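Local coordinates for protein transferrin (Manduca sexta, PDB 6WB6) that transports iron in an insect, binding a single ferric ion together with carbonate as a secreted member of the transferrin family, at residues D71-Q76 and D281-L286; E291-L296 and H319-N324; K395-Q398 and L404-V407; P423-V428 and T603-A608; C524-S529 and L534-G539. All blocks are in the same frame, centred on the assembly; numbering follows the deposited sequence.

Overall arrangement
Contacts 1 and 2 lie in the N-terminal lobe, contacts 3, 4 and 5 in the C-terminal lobe. Contacts 1 and 2, with centres about 14 Å apart, meet on neighbouring strands 72-79 and 320-327, where Q76 NE2 bonds to D323 OD1 at 2.7 Å. Contacts 3 and 4 reach a sheet of the same strand order in the other lobe; their centres are about 15 Å apart and L404 CD1 touches F425 CE1 at 3.6 Å. Contact 5, about 38 Å from contact 4 and about 65 Å from contact 1 between centres, stands beside a second, mixed sheet. The ferric ion, held by Y90 and Y204 in the N-terminal lobe, is bound by none of the five.

Contact 1: residues D71-Q76 and D281-L286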
# COMPACT_ATOMS: atom_id res chain seq x y z
N ASP A 71 10.15 -16.16 22.17
CA ASP A 71 9.82 -16.09 23.58
C ASP A 71 9.45 -14.65 23.96
O ASP A 71 9.77 -14.15 25.05
CB ASP A 71 10.96 -16.67 24.45
CG ASP A 71 12.26 -15.86 24.39
OD1 ASP A 71 12.38 -14.92 23.59
OD2 ASP A 71 13.18 -16.22 25.16
N PHE A 72 8.74 -13.98 23.05
CA PHE A 72 8.24 -12.63 23.29
C PHE A 72 7.32 -12.59 24.49
O PHE A 72 6.74 -13.59 24.90
CB PHE A 72 7.47 -12.10 22.08
CG PHE A 72 8.31 -11.86 20.89
CD1 PHE A 72 9.17 -10.79 20.85
CD2 PHE A 72 8.21 -12.67 19.79
CE1 PHE A 72 9.93 -10.54 19.75
CE2 PHE A 72 8.99 -12.43 18.69
CZ PHE A 72 9.85 -11.35 18.67
N VAL A 73 7.16 -11.38 25.04
CA VAL A 73 6.20 -11.14 26.11
C VAL A 73 5.64 -9.75 25.91
O VAL A 73 6.39 -8.79 25.77
CB VAL A 73 6.84 -11.27 27.50
CG1 VAL A 73 8.00 -10.27 27.66
CG2 VAL A 73 5.80 -11.04 28.58
N VAL A 74 4.32 -9.65 25.83
CA VAL A 74 3.67 -8.34 25.88
C VAL A 74 3.61 -7.92 27.34
O VAL A 74 2.80 -8.45 28.10
CB VAL A 74 2.27 -8.38 25.25
CG1 VAL A 74 1.57 -7.03 25.46
CG2 VAL A 74 2.40 -8.71 23.75
N PHE A 75 4.45 -6.96 27.72
CA PHE A 75 4.56 -6.53 29.11
C PHE A 75 3.99 -5.14 29.34
O PHE A 75 4.05 -4.65 30.47
CB PHE A 75 6.03 -6.57 29.57
CG PHE A 75 6.91 -5.58 28.86
CD1 PHE A 75 7.07 -4.30 29.34
CD2 PHE A 75 7.58 -5.95 27.69
CE1 PHE A 75 7.87 -3.40 28.69
CE2 PHE A 75 8.38 -5.04 27.03
CZ PHE A 75 8.52 -3.77 27.53
N GLN A 76 3.45 -4.49 28.32
CA GLN A 76 2.94 -3.14 28.46
C GLN A 76 1.79 -2.90 27.50
O GLN A 76 1.90 -3.20 26.30
CB GLN A 76 4.05 -2.11 28.20
CG GLN A 76 3.75 -0.75 28.77
CD GLN A 76 4.34 -0.62 30.13
OE1 GLN A 76 5.26 0.17 30.35
NE2 GLN A 76 3.84 -1.42 31.07
N ASP A 281 13.67 -12.33 28.56
CA ASP A 281 14.65 -11.89 29.56
C ASP A 281 14.39 -10.46 30.03
O ASP A 281 15.15 -9.97 30.88
CB ASP A 281 16.07 -11.96 29.01
CG ASP A 281 16.41 -13.30 28.38
OD1 ASP A 281 15.89 -14.34 28.82
OD2 ASP A 281 17.24 -13.30 27.44
N VAL A 282 13.40 -9.76 29.48
CA VAL A 282 13.03 -8.46 30.02
C VAL A 282 12.30 -8.62 31.34
O VAL A 282 12.32 -7.72 32.18
CB VAL A 282 12.19 -7.66 29.02
CG1 VAL A 282 11.56 -6.46 29.68
CG2 VAL A 282 13.04 -7.20 27.84
N LEU A 283 11.60 -9.73 31.52
CA LEU A 283 10.97 -9.99 32.81
C LEU A 283 12.04 -10.00 33.89
O LEU A 283 13.24 -10.13 33.63
CB LEU A 283 10.21 -11.31 32.77
CG LEU A 283 8.77 -11.22 32.28
CD1 LEU A 283 8.69 -10.43 31.01
CD2 LEU A 283 8.21 -12.61 32.09
N ALA A 284 11.60 -9.82 35.13
CA ALA A 284 12.50 -9.66 36.26
C ALA A 284 13.14 -8.28 36.21
O ALA A 284 13.15 -7.56 37.22
CB ALA A 284 13.57 -10.76 36.29
N LYS A 285 13.66 -7.88 35.05
CA LYS A 285 14.12 -6.51 34.84
C LYS A 285 12.96 -5.60 34.42
O LYS A 285 13.16 -4.64 33.67
CB LYS A 285 15.23 -6.50 33.78
N LEU A 286 11.76 -5.86 34.90
CA LEU A 286 10.56 -5.34 34.25
C LEU A 286 10.02 -4.06 34.89
O LEU A 286 9.61 -3.15 34.17
CB LEU A 286 9.49 -6.42 34.24
CG LEU A 286 8.20 -6.19 33.44
CD1 LEU A 286 8.45 -5.46 32.14
CD2 LEU A 286 7.56 -7.55 33.17
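F75 and L286 mark the closest approach of the two backbones, with their CA atoms 8.0 Å apart. The first segment lies on strand 72-79. Residues 281-286 leave a short 3-10 turn and continue as the loop that leads into helix 286-300, so the two main chains are separated by a layer of side chains. V73 and F75, two residues apart on the strand, both point at the loop, whereas V74 between them turns to the other side.

Apolar contact does the joining. L283 CD1 rests against both methyls of V73, 3.4 Å from CG1 and 3.8 Å from CG2, and the shorter of these is a tight fit. Two residues further on, F75 has its CG between the backbone N and the carbonyl carbon (chi1 65°), which turns the ring to the loop, where it meets both V282 and L286. V282 CG1 lies over one ring face, 4.4 Å from F75 CE2. L286 CD1 comes in obliquely near the root of the ring, 3.3 Å from F75 CD1 and 3.6 Å from F75 CG.

Near the start of both segments, two acidic groups face each other, D71 OD2 and D281 OD1 being 4.9 Å apart; R49 makes a salt bridge to each residue and probably offsets their repulsion. R290, from the helix that follows, bonds to F75 O.

After strand 275-279 the chain thus turns over the sheet, and these residues supply part of the apolar layer between it and helix 286-300 in an alpha/beta domain of the N-terminal transferrin lobe.

Contact 2: residues E291-L296 and H319-N324; sequences EKVKQL and HHVADN
K294 lays the aliphatic part of its chain across V321, the two side chains meeting at a slant. With CG anti to the carbonyl carbon (chi1 -73°), the lysine brings this atom to 3.5 Å from V321 CG1 and 3.6 Å from V321 CB. Beyond CD the chain does not run straight on into solvent: bends at chi3 and chi4 curl it back, so that NZ ends 3.7 Å from V321 O and still 5.9 Å from D323 OD2. The carboxylate of D323 therefore makes no salt bridge to the lysine, and its OD2 comes nearest at K294 CD, 4.3 Å away; its OD1 is taken by Q76 on the adjoining strand.

V321 itself is turned with CG1 anti to its backbone N, which spreads its methyls along the helix. While CG1 faces the lysine, CG2 reaches toward V293 CG1 at 4.4 Å and toward K294 CA at 4.2 Å. V293 also touches Y78, and V321 the side chain of Q76, so this small apolar patch extends onto strand 72-79. Just before V321 the strand is irregular, H319 and H320 both facing R79 in a classic beta bulge.

The short helix and strand axes approach to 8.4 Å and run nearly antiparallel, at 165°. This is the geometry of a beta-alpha-beta crossover: helix 286-300 covers the sheet and lies in the connection from strand 275-279 to strand 320-327, with strand 72-79 lying between them.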
# COMPACT_ATOMS: atom_id res chain seq x y z
N GLU A 291 8.28 1.99 34.57
CA GLU A 291 8.29 3.32 35.17
C GLU A 291 8.90 4.34 34.23
O GLU A 291 8.45 5.49 34.17
CB GLU A 291 9.04 3.22 36.51
CG GLU A 291 9.49 4.51 37.21
CD GLU A 291 10.86 4.32 37.92
OE1 GLU A 291 11.76 3.65 37.34
OE2 GLU A 291 11.05 4.82 39.04
N LYS A 292 9.93 3.94 33.49
CA LYS A 292 10.54 4.84 32.52
C LYS A 292 9.58 5.17 31.38
O LYS A 292 9.41 6.34 31.02
CB LYS A 292 11.81 4.20 31.96
CG LYS A 292 12.49 5.07 30.93
CD LYS A 292 13.30 6.18 31.55
CE LYS A 292 13.93 7.00 30.46
NZ LYS A 292 14.63 8.17 30.96
N VAL A 293 9.00 4.16 30.75
CA VAL A 293 8.06 4.41 29.66
C VAL A 293 6.88 5.25 30.15
O VAL A 293 6.48 6.23 29.50
CB VAL A 293 7.59 3.08 29.05
CG1 VAL A 293 6.57 3.33 27.95
CG2 VAL A 293 8.79 2.36 28.48
N LYS A 294 6.31 4.89 31.30
CA LYS A 294 5.21 5.69 31.85
C LYS A 294 5.61 7.15 32.00
O LYS A 294 4.80 8.05 31.75
CB LYS A 294 4.77 5.12 33.21
CG LYS A 294 3.98 3.82 33.12
CD LYS A 294 3.60 3.23 34.49
CE LYS A 294 2.92 4.26 35.44
NZ LYS A 294 1.67 4.90 34.91
N GLN A 295 6.86 7.41 32.39
CA GLN A 295 7.29 8.80 32.61
C GLN A 295 7.46 9.55 31.30
O GLN A 295 7.07 10.72 31.19
CB GLN A 295 8.59 8.82 33.42
CG GLN A 295 8.32 8.71 34.89
CD GLN A 295 9.55 8.36 35.69
OE1 GLN A 295 10.68 8.52 35.21
NE2 GLN A 295 9.34 7.87 36.91
N LEU A 296 8.04 8.90 30.29
CA LEU A 296 8.13 9.49 28.97
C LEU A 296 6.75 9.77 28.39
O LEU A 296 6.53 10.81 27.75
CB LEU A 296 8.92 8.56 28.02
CG LEU A 296 10.41 8.38 28.34
CD1 LEU A 296 11.03 7.19 27.57
CD2 LEU A 296 11.12 9.68 28.01
N HIS A 319 -2.30 7.07 25.22
CA HIS A 319 -1.00 7.11 25.87
C HIS A 319 -1.07 6.89 27.38
O HIS A 319 -0.15 7.30 28.08
CB HIS A 319 -0.28 8.44 25.62
CG HIS A 319 -1.01 9.63 26.14
ND1 HIS A 319 -1.79 10.43 25.33
CD2 HIS A 319 -1.07 10.18 27.37
CE1 HIS A 319 -2.30 11.42 26.04
NE2 HIS A 319 -1.88 11.29 27.29
N HIS A 320 -2.12 6.24 27.88
CA HIS A 320 -2.13 5.78 29.26
C HIS A 320 -1.41 4.44 29.31
O HIS A 320 -1.92 3.43 28.83
CB HIS A 320 -3.55 5.65 29.81
CG HIS A 320 -3.58 5.23 31.24
ND1 HIS A 320 -3.56 6.13 32.28
CD2 HIS A 320 -3.60 4.00 31.81
CE1 HIS A 320 -3.56 5.48 33.43
NE2 HIS A 320 -3.60 4.18 33.17
N VAL A 321 -0.22 4.44 29.86
CA VAL A 321 0.56 3.22 29.96
C VAL A 321 0.04 2.43 31.16
O VAL A 321 -0.02 2.96 32.27
CB VAL A 321 2.05 3.55 30.10
CG1 VAL A 321 2.91 2.28 30.13
CG2 VAL A 321 2.46 4.44 28.94
N ALA A 322 -0.40 1.21 30.91
CA ALA A 322 -0.89 0.31 31.95
C ALA A 322 -0.02 -0.93 32.00
O ALA A 322 0.21 -1.57 30.97
CB ALA A 322 -2.34 -0.08 31.68
N ASP A 323 0.45 -1.29 33.20
CA ASP A 323 1.18 -2.54 33.36
C ASP A 323 0.15 -3.66 33.43
O ASP A 323 -0.86 -3.55 34.12
CB ASP A 323 2.05 -2.58 34.63
CG ASP A 323 3.03 -1.42 34.73
OD1 ASP A 323 3.76 -1.13 33.75
OD2 ASP A 323 3.07 -0.81 35.82
N ASN A 324 0.41 -4.74 32.70
CA ASN A 324 -0.46 -5.89 32.68
C ASN A 324 0.23 -7.04 33.38
O ASN A 324 1.38 -6.95 33.81
CB ASN A 324 -0.85 -6.27 31.25
CG ASN A 324 0.31 -6.11 30.28
OD1 ASN A 324 0.98 -5.08 30.29
ND2 ASN A 324 0.54 -7.12 29.44

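Contact 3: residues K395-Q398 and L404-V407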
# COMPACT_ATOMS: atom_id res chain seq x y z
N LYS A 395 9.65 -17.25 -17.40
CA LYS A 395 9.25 -18.60 -17.75
C LYS A 395 8.38 -19.20 -16.67
O LYS A 395 7.42 -19.92 -16.96
CB LYS A 395 10.48 -19.48 -17.98
CG LYS A 395 10.17 -20.96 -18.21
CD LYS A 395 9.25 -21.20 -19.43
CE LYS A 395 9.39 -22.65 -19.96
NZ LYS A 395 8.26 -23.09 -20.87
N SER A 396 8.72 -18.96 -15.41
CA SER A 396 7.98 -19.60 -14.34
C SER A 396 6.55 -19.08 -14.30
O SER A 396 5.62 -19.85 -14.05
CB SER A 396 8.68 -19.39 -13.00
OG SER A 396 7.90 -19.87 -11.91
N VAL A 397 6.36 -17.78 -14.52
CA VAL A 397 4.99 -17.26 -14.58
C VAL A 397 4.23 -17.96 -15.71
O VAL A 397 3.10 -18.43 -15.54
CB VAL A 397 4.99 -15.73 -14.74
CG1 VAL A 397 3.54 -15.16 -14.80
CG2 VAL A 397 5.72 -15.07 -13.54
N GLN A 398 4.85 -18.09 -16.88
CA GLN A 398 4.21 -18.81 -17.97
C GLN A 398 3.81 -20.23 -17.57
O GLN A 398 2.67 -20.65 -17.81
CB GLN A 398 5.13 -18.88 -19.17
CG GLN A 398 4.49 -19.51 -20.36
CD GLN A 398 5.45 -19.69 -21.47
OE1 GLN A 398 5.27 -19.12 -22.55
NE2 GLN A 398 6.49 -20.50 -21.23
N LEU A 404 3.29 -13.96 -10.67
CA LEU A 404 3.78 -12.72 -11.25
C LEU A 404 5.27 -12.57 -11.03
O LEU A 404 5.85 -13.18 -10.13
CB LEU A 404 3.05 -11.48 -10.69
CG LEU A 404 3.25 -11.14 -9.21
CD1 LEU A 404 2.57 -9.80 -8.84
CD2 LEU A 404 2.74 -12.23 -8.32
N ALA A 405 5.85 -11.69 -11.83
CA ALA A 405 7.26 -11.43 -11.83
C ALA A 405 7.42 -10.06 -12.45
O ALA A 405 6.55 -9.61 -13.21
CB ALA A 405 8.04 -12.50 -12.61
N SER A 406 8.50 -9.40 -12.09
CA SER A 406 8.79 -8.06 -12.56
C SER A 406 9.77 -8.11 -13.72
O SER A 406 10.53 -9.06 -13.89
CB SER A 406 9.38 -7.18 -11.45
OG SER A 406 10.58 -7.72 -10.94
N VAL A 407 9.76 -7.04 -14.49
CA VAL A 407 10.62 -6.86 -15.65
C VAL A 407 10.79 -5.36 -15.81
O VAL A 407 9.90 -4.58 -15.48
CB VAL A 407 9.99 -7.60 -16.86
CG1 VAL A 407 8.52 -7.22 -17.01
CG2 VAL A 407 10.74 -7.35 -18.14
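V397 reaches from helix 390-399 to strand 405-407 and the residue before it with a single methyl, CG2. That methyl rests almost squarely over the flat face of the peptide joining L404 to A405, 3.6 Å from L404 C and 3.8 Å from A405 N, and it touches A405 CB at 3.6 Å as well. The other methyl, CG1, stands anti to the backbone N (chi1 -180°), an orientation that leaves CG2 beside the N and turned to the strand. The valine CB itself points at the strand, and the CA atoms of V397 and L404 are 5.8 Å apart.

The leucine takes part through its main chain. Its side chain leaves on the far side, toward V353 and L355 of strand 352-357. A405, by contrast, aims its CB at the helix; a side chain this small probably lets the valine settle onto the peptide plane. Helix 390-399 here packs on a sheet of the C-terminal lobe: strand 405-407 pairs with strand 587-590 of that antiparallel sheet, while the backbone of L404 just before it bonds to R354 and C356 of strand 352-357.

Further bonds hold the turn between the two segments, where S396 bonds to S402 through both backbone and side chain and V397 packs against S402 and also L421. Separately, K395 NZ forms a salt bridge with D399 one turn further along the helix. A disulfide between C356 and C393 joins strand 352-357 to the same helix, and A405 CB also packs against C356.

Contact 4: residues P423-V428 and T603-A608; sequences PVFHEV and TPLSLA
F425 projects from its strand into the flank of helix 597-611, where P604 and L605 receive it. The contact is wholly apolar. The outer end of the ring meets the proline: F425 CZ lies 3.5 Å from P604 CG and 3.7 Å from P604 CB, with F425 CE1 3.6 Å from P604 CG. The two side chains cross at about a right angle. Nearer the backbone, the L605 side chain slides past in the opposite direction, its CD2 3.9 Å from F425 CB and 4.0 Å from F425 CG. The phenylalanine CG lies between the backbone N and the carbonyl carbon (chi1 61°), turning the ring to the helix.

Aromatic contact comes from the neighbouring strand, where W588 stacks on the F425 ring. Replacing F425 by alanine would probably leave P604 CB and CG without the ring end they pack on, take the CG contact from the L605 methyl, and end the W588 stack.

The backbone hydrogen bonds run within the helix and along the sheet. The helix is kinked at P604, whose N cannot bond to the turn before; beyond it A608 N bonds to P604 O at 2.9 Å. F425 pairs with W588 along the sheet, and H426 with A640.

This is a helix laid on the sheet of the C-terminal lobe's first domain. It belongs to the connection between strands 587-590 and 638-641, a beta-alpha-beta crossover that passes strand 422-428.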
# COMPACT_ATOMS: atom_id res chain seq x y z
N PRO A 423 1.29 -7.13 -18.56
CA PRO A 423 1.54 -6.34 -17.34
C PRO A 423 0.28 -6.21 -16.51
O PRO A 423 -0.82 -6.08 -17.04
CB PRO A 423 1.99 -4.98 -17.88
CG PRO A 423 1.49 -4.90 -19.25
CD PRO A 423 1.32 -6.31 -19.78
N VAL A 424 0.45 -6.26 -15.19
CA VAL A 424 -0.65 -6.13 -14.25
C VAL A 424 -0.58 -4.81 -13.49
O VAL A 424 -1.60 -4.14 -13.31
CB VAL A 424 -0.69 -7.32 -13.26
CG1 VAL A 424 -1.75 -7.10 -12.15
CG2 VAL A 424 -0.96 -8.61 -14.00
N PHE A 425 0.60 -4.45 -13.01
CA PHE A 425 0.81 -3.17 -12.34
C PHE A 425 2.28 -2.82 -12.47
O PHE A 425 3.12 -3.68 -12.74
CB PHE A 425 0.38 -3.22 -10.88
CG PHE A 425 1.14 -4.21 -10.05
CD1 PHE A 425 0.71 -5.51 -9.94
CD2 PHE A 425 2.31 -3.83 -9.41
CE1 PHE A 425 1.42 -6.43 -9.19
CE2 PHE A 425 3.03 -4.75 -8.67
CZ PHE A 425 2.58 -6.05 -8.56
N HIS A 426 2.56 -1.53 -12.30
CA HIS A 426 3.88 -0.97 -12.52
C HIS A 426 4.18 0.04 -11.41
O HIS A 426 3.28 0.46 -10.66
CB HIS A 426 3.95 -0.29 -13.88
CG HIS A 426 2.96 0.81 -14.04
ND1 HIS A 426 1.76 0.65 -14.70
CD2 HIS A 426 2.96 2.08 -13.57
CE1 HIS A 426 1.10 1.79 -14.67
NE2 HIS A 426 1.80 2.67 -13.98
N GLU A 427 5.46 0.42 -11.33
CA GLU A 427 5.92 1.43 -10.40
C GLU A 427 5.56 2.82 -10.88
O GLU A 427 5.53 3.10 -12.08
CB GLU A 427 7.44 1.34 -10.20
CG GLU A 427 7.83 0.18 -9.34
CD GLU A 427 9.31 0.11 -9.01
OE1 GLU A 427 10.13 0.83 -9.63
OE2 GLU A 427 9.65 -0.71 -8.15
N VAL A 428 5.23 3.68 -9.93
CA VAL A 428 5.11 5.10 -10.21
C VAL A 428 6.10 5.85 -9.33
O VAL A 428 6.53 5.37 -8.28
CB VAL A 428 3.68 5.63 -10.00
CG1 VAL A 428 2.77 5.05 -11.06
CG2 VAL A 428 3.18 5.33 -8.61
N THR A 603 -3.00 -7.56 -3.56
CA THR A 603 -2.14 -7.55 -2.38
C THR A 603 -0.98 -6.57 -2.51
O THR A 603 -0.75 -5.80 -1.56
CB THR A 603 -1.65 -8.96 -2.06
OG1 THR A 603 -2.73 -9.69 -1.46
CG2 THR A 603 -0.45 -8.96 -1.10
N PRO A 604 -0.22 -6.54 -3.60
CA PRO A 604 0.82 -5.51 -3.70
C PRO A 604 0.30 -4.09 -3.66
O PRO A 604 0.96 -3.23 -3.06
CB PRO A 604 1.51 -5.82 -5.04
CG PRO A 604 0.73 -6.91 -5.67
CD PRO A 604 -0.03 -7.61 -4.60
N LEU A 605 -0.86 -3.80 -4.27
CA LEU A 605 -1.33 -2.41 -4.23
C LEU A 605 -1.93 -2.08 -2.87
O LEU A 605 -1.96 -0.90 -2.47
CB LEU A 605 -2.37 -2.12 -5.31
CG LEU A 605 -2.16 -2.38 -6.81
CD1 LEU A 605 -3.20 -1.58 -7.59
CD2 LEU A 605 -0.77 -2.04 -7.30
N SER A 606 -2.43 -3.08 -2.15
CA SER A 606 -2.87 -2.83 -0.78
C SER A 606 -1.67 -2.58 0.11
O SER A 606 -1.73 -1.75 1.02
CB SER A 606 -3.68 -4.00 -0.24
OG SER A 606 -4.86 -4.23 -1.00
N LEU A 607 -0.57 -3.30 -0.11
CA LEU A 607 0.67 -3.01 0.59
C LEU A 607 1.14 -1.60 0.32
O LEU A 607 1.41 -0.83 1.24
CB LEU A 607 1.76 -4.00 0.18
CG LEU A 607 1.65 -5.33 0.91
CD1 LEU A 607 2.63 -6.37 0.31
CD2 LEU A 607 1.90 -5.09 2.39
N ALA A 608 1.27 -1.24 -0.96
CA ALA A 608 1.81 0.05 -1.32
C ALA A 608 1.00 1.17 -0.70
O ALA A 608 1.55 2.19 -0.26
CB ALA A 608 1.83 0.21 -2.84

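Contact 5: residues C524-S529 and L534-G539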
# COMPACT_ATOMS: atom_id res chain seq x y z
N CYS A 524 28.53 14.70 -30.25
CA CYS A 524 28.83 14.40 -28.86
C CYS A 524 29.94 15.30 -28.34
O CYS A 524 30.04 15.51 -27.12
CB CYS A 524 29.16 12.91 -28.74
SG CYS A 524 27.68 11.84 -28.90
N GLY A 525 30.73 15.89 -29.24
CA GLY A 525 31.77 16.84 -28.89
C GLY A 525 32.55 16.44 -27.66
O GLY A 525 32.90 15.27 -27.47
N SER A 526 32.78 17.41 -26.79
CA SER A 526 33.60 17.25 -25.60
C SER A 526 32.87 16.57 -24.44
O SER A 526 33.49 16.35 -23.39
CB SER A 526 34.11 18.62 -25.17
OG SER A 526 33.08 19.60 -25.30
N ASP A 527 31.60 16.23 -24.59
CA ASP A 527 30.77 15.90 -23.44
C ASP A 527 29.41 15.46 -23.96
O ASP A 527 28.60 16.29 -24.40
CB ASP A 527 30.67 17.13 -22.53
CG ASP A 527 29.75 16.94 -21.33
OD1 ASP A 527 29.02 15.93 -21.22
OD2 ASP A 527 29.78 17.83 -20.48
N SER A 528 29.15 14.18 -23.94
CA SER A 528 27.98 13.63 -24.61
C SER A 528 26.69 13.78 -23.81
O SER A 528 25.65 13.26 -24.25
CB SER A 528 28.21 12.16 -24.92
OG SER A 528 28.58 11.47 -23.74
N SER A 529 26.71 14.45 -22.66
CA SER A 529 25.49 14.53 -21.87
C SER A 529 24.48 15.37 -22.63
O SER A 529 24.84 16.32 -23.32
CB SER A 529 25.76 15.15 -20.49
OG SER A 529 25.82 16.57 -20.57
N LEU A 534 22.60 20.12 -25.28
CA LEU A 534 21.58 21.12 -25.57
C LEU A 534 22.09 22.52 -25.26
O LEU A 534 22.02 23.41 -26.12
CB LEU A 534 20.29 20.84 -24.79
CG LEU A 534 19.03 21.48 -25.39
CD1 LEU A 534 18.72 20.91 -26.81
CD2 LEU A 534 17.84 21.28 -24.49
N GLU A 535 22.58 22.73 -24.04
CA GLU A 535 23.17 23.99 -23.62
C GLU A 535 24.13 24.57 -24.66
O GLU A 535 24.07 25.78 -24.93
CB GLU A 535 23.90 23.81 -22.28
CG GLU A 535 24.66 25.06 -21.82
CD GLU A 535 25.36 24.88 -20.47
OE1 GLU A 535 25.91 25.86 -19.95
OE2 GLU A 535 25.37 23.75 -19.93
N GLU A 536 25.02 23.74 -25.25
CA GLU A 536 26.03 24.21 -26.20
C GLU A 536 25.55 24.24 -27.65
O GLU A 536 26.37 24.32 -28.58
CB GLU A 536 27.29 23.32 -26.12
CG GLU A 536 28.08 23.46 -24.81
CD GLU A 536 29.28 22.53 -24.74
OE1 GLU A 536 29.49 21.75 -25.69
OE2 GLU A 536 30.04 22.60 -23.75
N ASP A 537 24.24 24.16 -27.87
CA ASP A 537 23.61 24.21 -29.20
C ASP A 537 24.22 23.18 -30.16
O ASP A 537 24.16 23.34 -31.39
CB ASP A 537 23.69 25.62 -29.78
CG ASP A 537 22.90 26.63 -28.95
OD1 ASP A 537 22.10 26.19 -28.10
OD2 ASP A 537 23.08 27.84 -29.14
N ARG A 538 24.80 22.12 -29.62
CA ARG A 538 25.19 20.99 -30.45
C ARG A 538 23.99 20.15 -30.85
O ARG A 538 24.11 19.31 -31.75
CB ARG A 538 26.21 20.11 -29.72
CG ARG A 538 27.50 20.84 -29.37
CD ARG A 538 28.54 19.89 -28.80
NE ARG A 538 28.53 19.89 -27.34
CZ ARG A 538 28.34 18.83 -26.56
NH1 ARG A 538 28.13 17.62 -27.06
NH2 ARG A 538 28.37 18.98 -25.24
N GLY A 539 22.88 20.33 -30.16
CA GLY A 539 21.60 19.82 -30.62
C GLY A 539 20.53 20.84 -30.32
O GLY A 539 20.68 21.69 -29.44
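R538 and D527 are joined by an unusual grip: both terminal nitrogens of the guanidinium close on one carbonyl oxygen. NH2 approaches D527 O at 2.8 Å in the carbonyl plane, on a lone pair, while NH1, at 3.0 Å, stands 44° above that plane. The oxygen itself sits at the edge of the guanidinium, close to its plane.

A bend at chi3 (-96°) carries the group back toward its own segment, where E536 OE1 takes NE at 2.7 Å in a salt bridge and NH2 at 3.0 Å more weakly. The carboxylate meets the arginine on its anti side. NH1 also bonds to Q523 O; C524 O lies 2.8 Å away from it, but the angle is poor.

The carbonyl so gripped ends a type II' turn, C524 to D527, with G525 second in it. The turn is closed by D527 N bonding to C524 O, and C524 is fastened to C501 by a disulfide. Beyond it D527 OD1 accepts from S529 N at 3.1 Å, an Asx turn, and S529 in turn N-caps helix 530-535. In place of R538 a leucine would probably leave D527 O without both donors and the E536 carboxylate without its mate.

One positive charge, probably shared among a carboxylate and backbone carbonyls, thus links the turn before helix 530-535 to the residues after it at the protein surface, and it probably polarises the D527 peptide.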